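Local coordinates for cell division control protein 45 cdc45 putative (Entamoeba histolytica, PDB 6CC2) that probably acts in DNA replication as the Cdc45 component of the eukaryotic replicative CMG helicase, at residues 10-15 / 193-198; 16-21 / 100-105; 269-274 / 290-295; 276-279 / 283-286. All blocks are in the same frame, centred on the assembly; numbering follows the deposited sequence.

Contact 1: residues 10-15 / 193-198; sequences ELYNGL and LNKVEN. With EDO (1,2-ethanediol), chain B.
A Schellman motif closes helix 182-192, and the turn it makes brings Leu-193 and Lys-195 against Tyr-12 of helix 8-20. Asn-194 is the C-prime residue, with positive phi (58°); Lys-195 N bonds back to Ala-190 O and Asn-194 N to Lys-191 O. The backbones stay apart, the nearest CA atoms being those of Tyr-12 and Leu-193 at 8.6 Å, and the segments bury 142 Å². Within 10-15, Tyr-12 alone comes within 4.5 Å of the turn, with 67 Å² buried there. Its CG stands anti to the backbone N (chi1 -153°), which sends the ring out toward the turn. Near the root of the side chain, Leu-193 CD1 lies 3.7 Å from Tyr-12 CB and meets the ring obliquely. At the far end Lys-195 arrives from the opposite direction and places CD over one ring face and CE above its rim, 3.7 Å from Tyr-12 CZ. Bends at chi3 and chi4 turn the ammonium aside, leaving Lys-195 NZ 3.9 Å from Tyr-12 CE1. Both polar ends converge on Asp-49 OD2, by a hydrogen bond from the tyrosine hydroxyl and a salt bridge from the lysine, so one carboxylate oxygen fixes phenol and amine. Met-45 and Phe-46 of helix 33-48, with Leu-51 in the loop after it, pack on Tyr-12, placing the contact where helix 8-20, helix 33-48 and the end of helix 182-192 meet.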
loop_
_atom_site.group_PDB
_atom_site.type_symbol
_atom_site.label_atom_id
_atom_site.label_comp_id
_atom_site.label_asym_id
_atom_site.label_seq_id
_atom_site.Cartn_x
_atom_site.Cartn_y
_atom_site.Cartn_z
ATOM N N GLU A 10 6.947 -23.710 -19.711
ATOM C CA GLU A 10 6.359 -23.438 -21.017
ATOM C C GLU A 10 6.104 -21.946 -21.204
ATOM O O GLU A 10 6.304 -21.399 -22.295
ATOM C CB GLU A 10 5.066 -24.236 -21.171
ATOM C CG GLU A 10 4.363 -24.040 -22.507
ATOM C CD GLU A 10 3.068 -24.824 -22.606
ATOM O OE1 GLU A 10 2.832 -25.701 -21.748
ATOM O OE2 GLU A 10 2.284 -24.559 -23.541
ATOM N N LEU A 11 5.664 -21.259 -20.144
ATOM C CA LEU A 11 5.398 -19.832 -20.238
ATOM C C LEU A 11 6.660 -19.065 -20.593
ATOM O O LEU A 11 6.667 -18.249 -21.524
ATOM C CB LEU A 11 4.806 -19.335 -18.918
ATOM C CG LEU A 11 4.211 -17.924 -18.899
ATOM C CD1 LEU A 11 3.230 -17.760 -17.735
ATOM C CD2 LEU A 11 5.297 -16.863 -18.828
ATOM N N TYR A 12 7.746 -19.314 -19.859
ATOM C CA TYR A 12 8.972 -18.550 -20.058
ATOM C C TYR A 12 9.659 -18.900 -21.375
ATOM O O TYR A 12 10.267 -18.020 -21.995
ATOM C CB TYR A 12 9.923 -18.784 -18.870
ATOM C CG TYR A 12 10.871 -17.634 -18.639
ATOM C CD1 TYR A 12 12.095 -17.573 -19.300
ATOM C CD2 TYR A 12 10.547 -16.615 -17.773
ATOM C CE1 TYR A 12 12.953 -16.508 -19.100
ATOM C CE2 TYR A 12 11.397 -15.554 -17.564
ATOM C CZ TYR A 12 12.597 -15.506 -18.228
ATOM O OH TYR A 12 13.450 -14.444 -18.013
ATOM N N ASN A 13 9.597 -20.160 -21.798
ATOM C CA ASN A 13 10.093 -20.514 -23.123
ATOM C C ASN A 13 9.385 -19.694 -24.197
ATOM O O ASN A 13 10.001 -19.297 -25.196
ATOM C CB ASN A 13 9.901 -22.006 -23.383
ATOM C CG ASN A 13 10.942 -22.858 -22.690
ATOM O OD1 ASN A 13 12.000 -22.367 -22.295
ATOM N ND2 ASN A 13 10.659 -24.147 -22.560
ATOM N N GLY A 14 8.088 -19.441 -24.010
ATOM C CA GLY A 14 7.363 -18.607 -24.956
ATOM C C GLY A 14 7.886 -17.187 -24.978
ATOM O O GLY A 14 8.064 -16.595 -26.045
ATOM N N LEU A 15 8.164 -16.628 -23.796
ATOM C CA LEU A 15 8.761 -15.301 -23.731
ATOM C C LEU A 15 10.087 -15.271 -24.467
ATOM O O LEU A 15 10.345 -14.381 -25.291
ATOM C CB LEU A 15 8.957 -14.893 -22.269
ATOM C CG LEU A 15 7.743 -14.827 -21.368
ATOM C CD1 LEU A 15 8.214 -14.464 -19.962
ATOM C CD2 LEU A 15 6.722 -13.795 -21.846
ATOM N N LEU A 193 12.007 -21.987 -12.009
ATOM C CA LEU A 193 12.832 -21.978 -13.223
ATOM C C LEU A 193 14.331 -21.954 -12.931
ATOM O O LEU A 193 15.130 -21.801 -13.871
ATOM C CB LEU A 193 12.462 -20.771 -14.083
ATOM C CG LEU A 193 11.005 -20.720 -14.553
ATOM C CD1 LEU A 193 10.733 -19.423 -15.314
ATOM C CD2 LEU A 193 10.693 -21.924 -15.436
ATOM N N ASN A 194 14.723 -22.111 -11.675
ATOM C CA ASN A 194 16.128 -22.073 -11.247
ATOM C C ASN A 194 16.787 -20.748 -11.630
ATOM O O ASN A 194 17.934 -20.698 -12.069
ATOM C CB ASN A 194 16.904 -23.258 -11.806
ATOM C CG ASN A 194 16.710 -24.511 -10.984
ATOM O OD1 ASN A 194 16.437 -24.439 -9.785
ATOM N ND2 ASN A 194 16.867 -25.662 -11.612
ATOM N N LYS A 195 16.050 -19.659 -11.459
ATOM C CA LYS A 195 16.549 -18.324 -11.776
ATOM C C LYS A 195 16.583 -17.432 -10.548
ATOM O O LYS A 195 16.690 -16.203 -10.675
ATOM C CB LYS A 195 15.681 -17.676 -12.869
ATOM C CG LYS A 195 15.541 -18.540 -14.129
ATOM C CD LYS A 195 14.553 -17.912 -15.113
ATOM C CE LYS A 195 15.244 -17.013 -16.111
ATOM N NZ LYS A 195 16.057 -17.802 -17.087
ATOM N N VAL A 196 16.457 -18.000 -9.353
ATOM C CA VAL A 196 16.373 -17.175 -8.166
ATOM C C VAL A 196 17.725 -16.538 -7.871
ATOM O O VAL A 196 18.782 -17.184 -7.980
ATOM C CB VAL A 196 15.844 -17.996 -6.977
ATOM C CG1 VAL A 196 16.735 -19.143 -6.641
ATOM C CG2 VAL A 196 15.666 -17.085 -5.757
ATOM N N GLU A 197 17.694 -15.242 -7.574
ATOM C CA GLU A 197 18.806 -14.515 -6.979
ATOM C C GLU A 197 18.407 -14.133 -5.558
ATOM O O GLU A 197 17.271 -13.726 -5.308
ATOM C CB GLU A 197 19.131 -13.264 -7.793
ATOM C CG GLU A 197 19.495 -13.566 -9.240
ATOM C CD GLU A 197 19.521 -12.322 -10.103
ATOM O OE1 GLU A 197 18.748 -12.264 -11.081
ATOM O OE2 GLU A 197 20.313 -11.407 -9.802
ATOM N N ASN A 198 19.326 -14.288 -4.609
ATOM C CA ASN A 198 18.899 -14.203 -3.215
ATOM C C ASN A 198 18.391 -12.804 -2.835
ATOM O O ASN A 198 17.583 -12.699 -1.927
ATOM C CB ASN A 198 20.007 -14.662 -2.292
ATOM C CG ASN A 198 20.183 -16.168 -2.322
ATOM O OD1 ASN A 198 19.605 -16.847 -3.177
ATOM N ND2 ASN A 198 20.986 -16.695 -1.422
HETATM C C1 EDO B . 21.397 -14.170 2.899
HETATM O O1 EDO B . 20.715 -14.816 3.783
HETATM C C2 EDO B . 21.324 -14.931 1.575
HETATM O O2 EDO B . 22.284 -14.369 0.712
#

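Contact 2: residues 16-21 / 100-105; sequences RNRGKD and NIFVYI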
loop_
_atom_site.group_PDB
_atom_site.type_symbol
_atom_site.label_atom_id
_atom_site.label_comp_id
_atom_site.label_asym_id
_atom_site.label_seq_id
_atom_site.Cartn_x
_atom_site.Cartn_y
_atom_site.Cartn_z
ATOM N N ARG A 16 10.949 -16.255 -24.198
ATOM C CA ARG A 16 12.244 -16.314 -24.868
ATOM C C ARG A 16 12.093 -16.436 -26.381
ATOM O O ARG A 16 12.767 -15.730 -27.137
ATOM C CB ARG A 16 13.064 -17.481 -24.321
ATOM C CG ARG A 16 13.733 -17.219 -22.984
ATOM C CD ARG A 16 14.656 -18.381 -22.589
ATOM N NE ARG A 16 13.914 -19.495 -22.000
ATOM C CZ ARG A 16 14.045 -19.916 -20.739
ATOM N NH1 ARG A 16 14.907 -19.336 -19.911
ATOM N NH2 ARG A 16 13.312 -20.934 -20.307
ATOM N N ASN A 17 11.230 -17.343 -26.843
ATOM C CA ASN A 17 11.066 -17.542 -28.278
ATOM C C ASN A 17 10.537 -16.286 -28.958
ATOM O O ASN A 17 11.005 -15.914 -30.044
ATOM C CB ASN A 17 10.137 -18.720 -28.544
ATOM C CG ASN A 17 10.810 -20.046 -28.290
ATOM O OD1 ASN A 17 12.032 -20.113 -28.175
ATOM N ND2 ASN A 17 10.020 -21.109 -28.203
ATOM N N ARG A 18 9.548 -15.631 -28.350
ATOM C CA ARG A 18 9.009 -14.413 -28.946
ATOM C C ARG A 18 9.983 -13.257 -28.807
ATOM O O ARG A 18 9.987 -12.350 -29.645
ATOM C CB ARG A 18 7.654 -14.090 -28.326
ATOM C CG ARG A 18 6.614 -15.182 -28.579
ATOM C CD ARG A 18 5.203 -14.745 -28.144
ATOM N NE ARG A 18 5.064 -14.491 -26.714
ATOM C CZ ARG A 18 4.777 -15.417 -25.798
ATOM N NH1 ARG A 18 4.651 -15.051 -24.524
ATOM N NH2 ARG A 18 4.636 -16.698 -26.141
ATOM N N GLY A 19 10.842 -13.289 -27.784
ATOM C CA GLY A 19 11.823 -12.232 -27.612
ATOM C C GLY A 19 12.924 -12.244 -28.650
ATOM O O GLY A 19 13.558 -11.209 -28.877
ATOM N N LYS A 20 13.161 -13.387 -29.295
ATOM C CA LYS A 20 14.155 -13.437 -30.360
ATOM C C LYS A 20 13.692 -12.674 -31.595
ATOM O O LYS A 20 14.524 -12.183 -32.364
ATOM C CB LYS A 20 14.454 -14.889 -30.734
ATOM C CG LYS A 20 15.164 -15.682 -29.654
ATOM C CD LYS A 20 14.987 -17.188 -29.858
ATOM C CE LYS A 20 15.240 -17.603 -31.292
ATOM N NZ LYS A 20 15.291 -19.086 -31.449
ATOM N N ASP A 21 12.380 -12.559 -31.796
ATOM C CA ASP A 21 11.816 -11.930 -32.981
ATOM C C ASP A 21 11.653 -10.420 -32.826
ATOM O O ASP A 21 10.838 -9.820 -33.536
ATOM C CB ASP A 21 10.467 -12.574 -33.317
ATOM C CG ASP A 21 10.119 -12.473 -34.791
ATOM O OD1 ASP A 21 10.816 -13.110 -35.614
ATOM O OD2 ASP A 21 9.144 -11.765 -35.129
ATOM N N ASN A 100 -4.777 -12.249 -29.918
ATOM C CA ASN A 100 -3.548 -12.256 -30.703
ATOM C C ASN A 100 -2.298 -12.100 -29.847
ATOM O O ASN A 100 -1.205 -12.472 -30.291
ATOM C CB ASN A 100 -3.571 -11.131 -31.732
ATOM C CG ASN A 100 -4.733 -11.255 -32.703
ATOM O OD1 ASN A 100 -5.768 -10.609 -32.534
ATOM N ND2 ASN A 100 -4.568 -12.089 -33.721
ATOM N N ILE A 101 -2.439 -11.554 -28.646
ATOM C CA ILE A 101 -1.324 -11.296 -27.741
ATOM C C ILE A 101 -1.376 -12.324 -26.619
ATOM O O ILE A 101 -2.398 -12.972 -26.377
ATOM C CB ILE A 101 -1.390 -9.852 -27.192
ATOM C CG1 ILE A 101 -1.142 -8.842 -28.320
ATOM C CG2 ILE A 101 -0.399 -9.628 -26.053
ATOM C CD1 ILE A 101 0.276 -8.846 -28.857
ATOM N N PHE A 102 -0.253 -12.477 -25.925
ATOM C CA PHE A 102 -0.202 -13.301 -24.718
ATOM C C PHE A 102 -0.486 -12.414 -23.514
ATOM O O PHE A 102 0.231 -11.437 -23.273
ATOM C CB PHE A 102 1.155 -14.003 -24.616
ATOM C CG PHE A 102 1.345 -15.072 -25.651
ATOM C CD1 PHE A 102 1.717 -14.744 -26.944
ATOM C CD2 PHE A 102 1.131 -16.404 -25.334
ATOM C CE1 PHE A 102 1.870 -15.736 -27.918
ATOM C CE2 PHE A 102 1.282 -17.391 -26.286
ATOM C CZ PHE A 102 1.652 -17.064 -27.583
ATOM N N VAL A 103 -1.551 -12.738 -22.784
ATOM C CA VAL A 103 -2.040 -11.932 -21.678
ATOM C C VAL A 103 -1.872 -12.736 -20.399
ATOM O O VAL A 103 -2.467 -13.809 -20.252
ATOM C CB VAL A 103 -3.507 -11.514 -21.876
ATOM C CG1 VAL A 103 -4.015 -10.784 -20.634
ATOM C CG2 VAL A 103 -3.646 -10.652 -23.128
ATOM N N TYR A 104 -1.068 -12.208 -19.473
ATOM C CA TYR A 104 -0.848 -12.834 -18.179
ATOM C C TYR A 104 -1.244 -11.868 -17.082
ATOM O O TYR A 104 -1.054 -10.648 -17.196
ATOM C CB TYR A 104 0.613 -13.275 -18.006
ATOM C CG TYR A 104 1.007 -14.342 -18.997
ATOM C CD1 TYR A 104 0.494 -15.629 -18.882
ATOM C CD2 TYR A 104 1.869 -14.071 -20.044
ATOM C CE1 TYR A 104 0.829 -16.623 -19.801
ATOM C CE2 TYR A 104 2.211 -15.054 -20.957
ATOM C CZ TYR A 104 1.691 -16.321 -20.833
ATOM O OH TYR A 104 2.016 -17.304 -21.742
ATOM N N ILE A 105 -1.782 -12.419 -16.004
ATOM C CA ILE A 105 -2.240 -11.631 -14.872
ATOM C C ILE A 105 -1.630 -12.195 -13.594
ATOM O O ILE A 105 -1.757 -13.391 -13.310
ATOM C CB ILE A 105 -3.778 -11.616 -14.785
ATOM C CG1 ILE A 105 -4.361 -10.961 -16.038
ATOM C CG2 ILE A 105 -4.224 -10.885 -13.516
ATOM C CD1 ILE A 105 -5.883 -11.014 -16.097
HETATM O O HOH W 1 4.516 -17.345 -22.877
#
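Arg-18 and Phe-102 form a cation-pi stack that ties helix 8-20 to strand 102-106 of the parallel sheet in the N-terminal alpha/beta domain. The stacking evidence is strong: the guanidinium and ring planes differ by only 7°, and Arg-18 CZ lies 3.4 Å from the Phe-102 ring centroid, 16° off the ring normal. Arg-18 NH2 sits over the middle of the face, 3.3 Å from Phe-102 CZ. The bend at chi3 (-64°) turns the guanidinium out of line with its aliphatic chain, whose CD lies over the same face, 3.5 Å from Phe-102 CE1.

Hydrogen bonding fixes the group's rotation within that plane. Arg-18 NE is bonded to His-78 ND1 and Arg-18 NH1 to Thr-79 OG1, both in strand 77-83, next to strand 102-106 in the sheet. These bonds hold the cation flat on a ring that is itself exposed.

Contact with Tyr-104 is looser, Arg-18 NH1 standing at the edge of the phenol ring, near its plane. A water bridges the two: lying in the guanidinium plane, it accepts from Arg-18 NH1 at 2.8 Å and is hydrogen-bonded to Tyr-104 OH at 2.7 Å.

Contact 3: residues 269-274 / 290-295; sequences DSLFHT and EKFDVL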
loop_
_atom_site.group_PDB
_atom_site.type_symbol
_atom_site.label_atom_id
_atom_site.label_comp_id
_atom_site.label_asym_id
_atom_site.label_seq_id
_atom_site.Cartn_x
_atom_site.Cartn_y
_atom_site.Cartn_z
ATOM N N ASP A 269 7.681 10.098 18.865
ATOM C CA ASP A 269 6.862 10.332 17.691
ATOM C C ASP A 269 6.520 9.048 16.955
ATOM O O ASP A 269 5.432 8.945 16.386
ATOM C CB ASP A 269 7.572 11.307 16.777
ATOM C CG ASP A 269 7.257 12.756 17.145
ATOM O OD1 ASP A 269 6.097 13.018 17.520
ATOM O OD2 ASP A 269 8.159 13.601 17.094
ATOM N N SER A 270 7.395 8.041 16.983
ATOM C CA SER A 270 7.037 6.775 16.349
ATOM C C SER A 270 5.833 6.167 17.046
ATOM O O SER A 270 4.877 5.716 16.407
ATOM C CB SER A 270 8.232 5.825 16.366
ATOM O OG SER A 270 7.881 4.571 15.799
ATOM N N LEU A 271 5.858 6.150 18.373
ATOM C CA LEU A 271 4.736 5.584 19.115
ATOM C C LEU A 271 3.451 6.354 18.866
ATOM O O LEU A 271 2.395 5.758 18.650
ATOM C CB LEU A 271 5.061 5.561 20.612
ATOM C CG LEU A 271 3.997 5.005 21.544
ATOM C CD1 LEU A 271 3.602 3.598 21.173
ATOM C CD2 LEU A 271 4.505 5.062 22.983
ATOM N N PHE A 272 3.526 7.684 18.864
ATOM C CA PHE A 272 2.316 8.495 18.707
ATOM C C PHE A 272 1.700 8.335 17.323
ATOM O O PHE A 272 0.487 8.497 17.174
ATOM C CB PHE A 272 2.642 9.966 18.976
ATOM C CG PHE A 272 1.416 10.840 19.153
ATOM C CD1 PHE A 272 0.764 10.895 20.366
ATOM C CD2 PHE A 272 0.936 11.580 18.100
ATOM C CE1 PHE A 272 -0.349 11.685 20.529
ATOM C CE2 PHE A 272 -0.196 12.382 18.254
ATOM C CZ PHE A 272 -0.830 12.426 19.471
ATOM N N HIS A 273 2.487 8.013 16.310
ATOM C CA HIS A 273 2.001 7.935 14.932
ATOM C C HIS A 273 1.770 6.515 14.429
ATOM O O HIS A 273 1.417 6.337 13.258
ATOM C CB HIS A 273 2.968 8.672 14.016
ATOM C CG HIS A 273 2.997 10.145 14.267
ATOM N ND1 HIS A 273 3.771 10.717 15.260
ATOM C CD2 HIS A 273 2.321 11.170 13.683
ATOM C CE1 HIS A 273 3.575 12.024 15.269
ATOM N NE2 HIS A 273 2.695 12.324 14.333
ATOM N N THR A 274 1.956 5.504 15.267
ATOM C CA THR A 274 1.627 4.126 14.907
ATOM C C THR A 274 0.127 3.933 15.166
ATOM O O THR A 274 -0.326 3.892 16.306
ATOM C CB THR A 274 2.477 3.141 15.692
ATOM O OG1 THR A 274 3.875 3.393 15.404
ATOM C CG2 THR A 274 2.138 1.712 15.305
ATOM N N GLU A 290 -1.474 15.229 26.541
ATOM C CA GLU A 290 -1.267 15.156 27.983
ATOM C C GLU A 290 -1.307 13.713 28.461
ATOM O O GLU A 290 -0.464 13.296 29.269
ATOM C CB GLU A 290 -2.320 15.987 28.720
ATOM C CG GLU A 290 -2.216 17.479 28.462
ATOM C CD GLU A 290 -3.092 18.295 29.400
ATOM O OE1 GLU A 290 -3.922 17.700 30.122
ATOM O OE2 GLU A 290 -2.944 19.536 29.421
ATOM N N LYS A 291 -2.275 12.931 27.966
ATOM C CA LYS A 291 -2.327 11.516 28.315
ATOM C C LYS A 291 -1.081 10.792 27.816
ATOM O O LYS A 291 -0.575 9.880 28.485
ATOM C CB LYS A 291 -3.586 10.877 27.732
ATOM C CG LYS A 291 -3.839 9.458 28.214
ATOM C CD LYS A 291 -5.106 8.875 27.590
ATOM C CE LYS A 291 -5.623 7.685 28.388
ATOM N NZ LYS A 291 -4.559 6.680 28.679
ATOM N N PHE A 292 -0.594 11.166 26.634
ATOM C CA PHE A 292 0.596 10.527 26.078
ATOM C C PHE A 292 1.808 10.780 26.966
ATOM O O PHE A 292 2.545 9.846 27.318
ATOM C CB PHE A 292 0.854 11.042 24.667
ATOM C CG PHE A 292 1.962 10.328 23.957
ATOM C CD1 PHE A 292 1.987 8.952 23.872
ATOM C CD2 PHE A 292 2.971 11.044 23.332
ATOM C CE1 PHE A 292 2.987 8.301 23.209
ATOM C CE2 PHE A 292 3.992 10.395 22.679
ATOM C CZ PHE A 292 3.996 9.019 22.610
ATOM N N ASP A 293 2.029 12.044 27.338
ATOM C CA ASP A 293 3.155 12.367 28.214
ATOM C C ASP A 293 3.082 11.604 29.526
ATOM O O ASP A 293 4.125 11.229 30.090
ATOM C CB ASP A 293 3.206 13.877 28.450
ATOM C CG ASP A 293 3.704 14.641 27.225
ATOM O OD1 ASP A 293 4.037 14.002 26.199
ATOM O OD2 ASP A 293 3.762 15.889 27.269
ATOM N N VAL A 294 1.867 11.367 30.037
ATOM C CA VAL A 294 1.714 10.567 31.248
ATOM C C VAL A 294 2.157 9.132 30.995
ATOM O O VAL A 294 2.776 8.496 31.857
ATOM C CB VAL A 294 0.257 10.631 31.747
ATOM C CG1 VAL A 294 -0.016 9.508 32.712
ATOM C CG2 VAL A 294 -0.014 11.979 32.389
ATOM N N LEU A 295 1.834 8.593 29.823
ATOM C CA LEU A 295 2.280 7.254 29.469
ATOM C C LEU A 295 3.804 7.184 29.412
ATOM O O LEU A 295 4.408 6.232 29.920
ATOM C CB LEU A 295 1.672 6.851 28.129
ATOM C CG LEU A 295 1.866 5.431 27.589
ATOM C CD1 LEU A 295 3.265 5.209 27.032
ATOM C CD2 LEU A 295 1.543 4.405 28.668
#
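Phe-272 presents the edge of its ring to the face of Phe-292, an edge-to-face pair joining helix 267-273 to helix 288-298 in a small group of consecutive helices. The centroids are 5.2 Å apart and the planes meet at 59°, so the T-shape is tilted. Between the two rings the closest atoms are Phe-272 CD1 and Phe-292 CD2, 3.7 Å apart, with CD1 above the Phe-292 ring and offset toward its rim. Leu-271 uses the same ring differently: its CD2 comes to the edge near the ring plane, 3.6 Å from Phe-292 CE1. One phenyl group thus meets Phe-272 on a face and Leu-271 at its rim, and it has the largest share of the 200 Å² buried here. In Phe-292, CG lies anti to the backbone N (chi1 -173°), which carries the ring across to the other helix. The short helical segments run at 127° with axes 11.8 Å apart, a gap that these side chains span. Tyr-268 meets Phe-292 as well, while Val-408 and Ile-412 of helix 393-417 pack on Phe-272. Behind the interface, His-273 ND1 donates to Asp-269 O at 2.7 Å, with the acceptor close to the imidazole plane; that oxygen also accepts from His-273 N.

Contact 4: residues 276-279 / 283-286; sequences EIAS and IWTS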
loop_
_atom_site.group_PDB
_atom_site.type_symbol
_atom_site.label_atom_id
_atom_site.label_comp_id
_atom_site.label_asym_id
_atom_site.label_seq_id
_atom_site.Cartn_x
_atom_site.Cartn_y
_atom_site.Cartn_z
ATOM N N GLU A 276 -2.508 1.796 14.892
ATOM C CA GLU A 276 -3.261 0.814 15.672
ATOM C C GLU A 276 -2.938 0.940 17.150
ATOM O O GLU A 276 -3.815 0.787 17.999
ATOM C CB GLU A 276 -2.952 -0.610 15.192
ATOM C CG GLU A 276 -3.640 -1.685 16.054
ATOM C CD GLU A 276 -3.464 -3.098 15.516
ATOM O OE1 GLU A 276 -3.514 -3.284 14.280
ATOM O OE2 GLU A 276 -3.274 -4.023 16.334
ATOM N N ILE A 277 -1.682 1.264 17.464
ATOM C CA ILE A 277 -1.275 1.376 18.868
ATOM C C ILE A 277 -1.828 2.645 19.478
ATOM O O ILE A 277 -2.398 2.633 20.572
ATOM C CB ILE A 277 0.268 1.325 18.952
ATOM C CG1 ILE A 277 0.794 0.109 18.210
ATOM C CG2 ILE A 277 0.730 1.328 20.380
ATOM C CD1 ILE A 277 0.194 -1.213 18.626
ATOM N N ALA A 278 -1.702 3.769 18.762
ATOM C CA ALA A 278 -2.266 5.024 19.269
ATOM C C ALA A 278 -3.764 4.912 19.510
ATOM O O ALA A 278 -4.290 5.422 20.513
ATOM C CB ALA A 278 -1.962 6.151 18.288
ATOM N N SER A 279 -4.476 4.224 18.616
ATOM C CA SER A 279 -5.909 4.056 18.788
ATOM C C SER A 279 -6.226 3.266 20.056
ATOM O O SER A 279 -7.152 3.598 20.781
ATOM C CB SER A 279 -6.510 3.356 17.569
ATOM O OG SER A 279 -6.363 4.160 16.409
ATOM N N ILE A 283 -4.597 7.804 22.858
ATOM C CA ILE A 283 -3.826 9.034 22.931
ATOM C C ILE A 283 -4.182 10.029 21.843
ATOM O O ILE A 283 -3.579 11.111 21.788
ATOM C CB ILE A 283 -2.317 8.714 22.882
ATOM C CG1 ILE A 283 -1.960 7.906 21.642
ATOM C CG2 ILE A 283 -1.921 7.956 24.138
ATOM C CD1 ILE A 283 -0.501 7.595 21.523
ATOM N N TRP A 284 -5.141 9.708 20.975
ATOM C CA TRP A 284 -5.613 10.649 19.966
ATOM C C TRP A 284 -6.922 11.315 20.381
ATOM O O TRP A 284 -7.607 11.901 19.539
ATOM C CB TRP A 284 -5.788 9.950 18.621
ATOM C CG TRP A 284 -4.501 9.590 17.935
ATOM C CD1 TRP A 284 -3.221 9.883 18.342
ATOM C CD2 TRP A 284 -4.369 8.874 16.711
ATOM N NE1 TRP A 284 -2.310 9.396 17.439
ATOM C CE2 TRP A 284 -2.986 8.766 16.429
ATOM C CE3 TRP A 284 -5.286 8.298 15.827
ATOM C CZ2 TRP A 284 -2.511 8.133 15.292
ATOM C CZ3 TRP A 284 -4.802 7.658 14.695
ATOM C CH2 TRP A 284 -3.424 7.576 14.444
ATOM N N THR A 285 -7.280 11.211 21.632
ATOM C CA THR A 285 -8.504 11.822 22.133
ATOM C C THR A 285 -8.238 13.283 22.498
ATOM O O THR A 285 -7.165 13.834 22.233
ATOM C CB THR A 285 -9.038 11.027 23.322
ATOM O OG1 THR A 285 -8.018 10.927 24.322
ATOM C CG2 THR A 285 -9.458 9.629 22.885
ATOM N N SER A 286 -9.233 13.944 23.089
ATOM C CA SER A 286 -9.053 15.321 23.519
ATOM C C SER A 286 -7.983 15.388 24.604
ATOM O O SER A 286 -7.984 14.583 25.544
ATOM C CB SER A 286 -10.377 15.888 24.030
ATOM O OG SER A 286 -10.906 15.076 25.063
HETATM O O HOH W 2 -6.722 7.240 20.463
#
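The backbone doubles back after helix 275-281, bringing the CA atoms of Ala-278 and Ile-283 to 5.7 Å and allowing a weak hydrogen bond from Ile-283 N to Ala-278 O, 3.4 Å long with an N-H...O angle of 156°. A water adds a second, bridging link: it donates to Ala-278 O and accepts from Trp-284 N, each at 3.0 Å. The methyl group of Ala-278 rests on one face of the Trp-284 indole in a CH-pi contact: CB is 3.6 Å from the centroid of the five-membered ring, 26° off its normal, and 3.4 Å from Trp-284 CE2. The methyl is offset toward the rim, over the NE1-CE2 side rather than the fused bond. The i+5 to i bond marks the turn that ends helix 275-281 and leads to helix 288-298, and its buried tryptophan reaches back to helix 267-273: Trp-284 NE1 is hydrogen-bonded to Phe-272 O, and the two aromatic rings meet edge-to-face. Val-408 and Ile-412 of helix 393-417 pack against the indole too. Ile-283 has CG1 between the backbone N and the carbonyl carbon (chi1 56°), directing this branch to the helix, where CG1 lies 3.8 Å from Ala-278 CB.

The four contacts form two pairs on opposite sides of the chain's centre. Contacts 1 and 2 share helix 8-20, which faces a helix-ending turn in one and the parallel sheet in the other; they touch where Leu-11 CD1 lies 3.4 Å from Tyr-104 CE1. Both are partly buried, with polar ends fixed by neighbours, but contact 1 lays the aliphatic part of a lysine over a tyrosine face, whereas contact 2 stacks a guanidinium cation on a ring. Contacts 3 and 4, centres about 8 Å apart, join three successive helices and depend mainly on apolar and aromatic packing. Contact 4, nested within contact 3 along the chain, is the buried one and adds backbone and water bonds; Phe-272 and Trp-284 link the two.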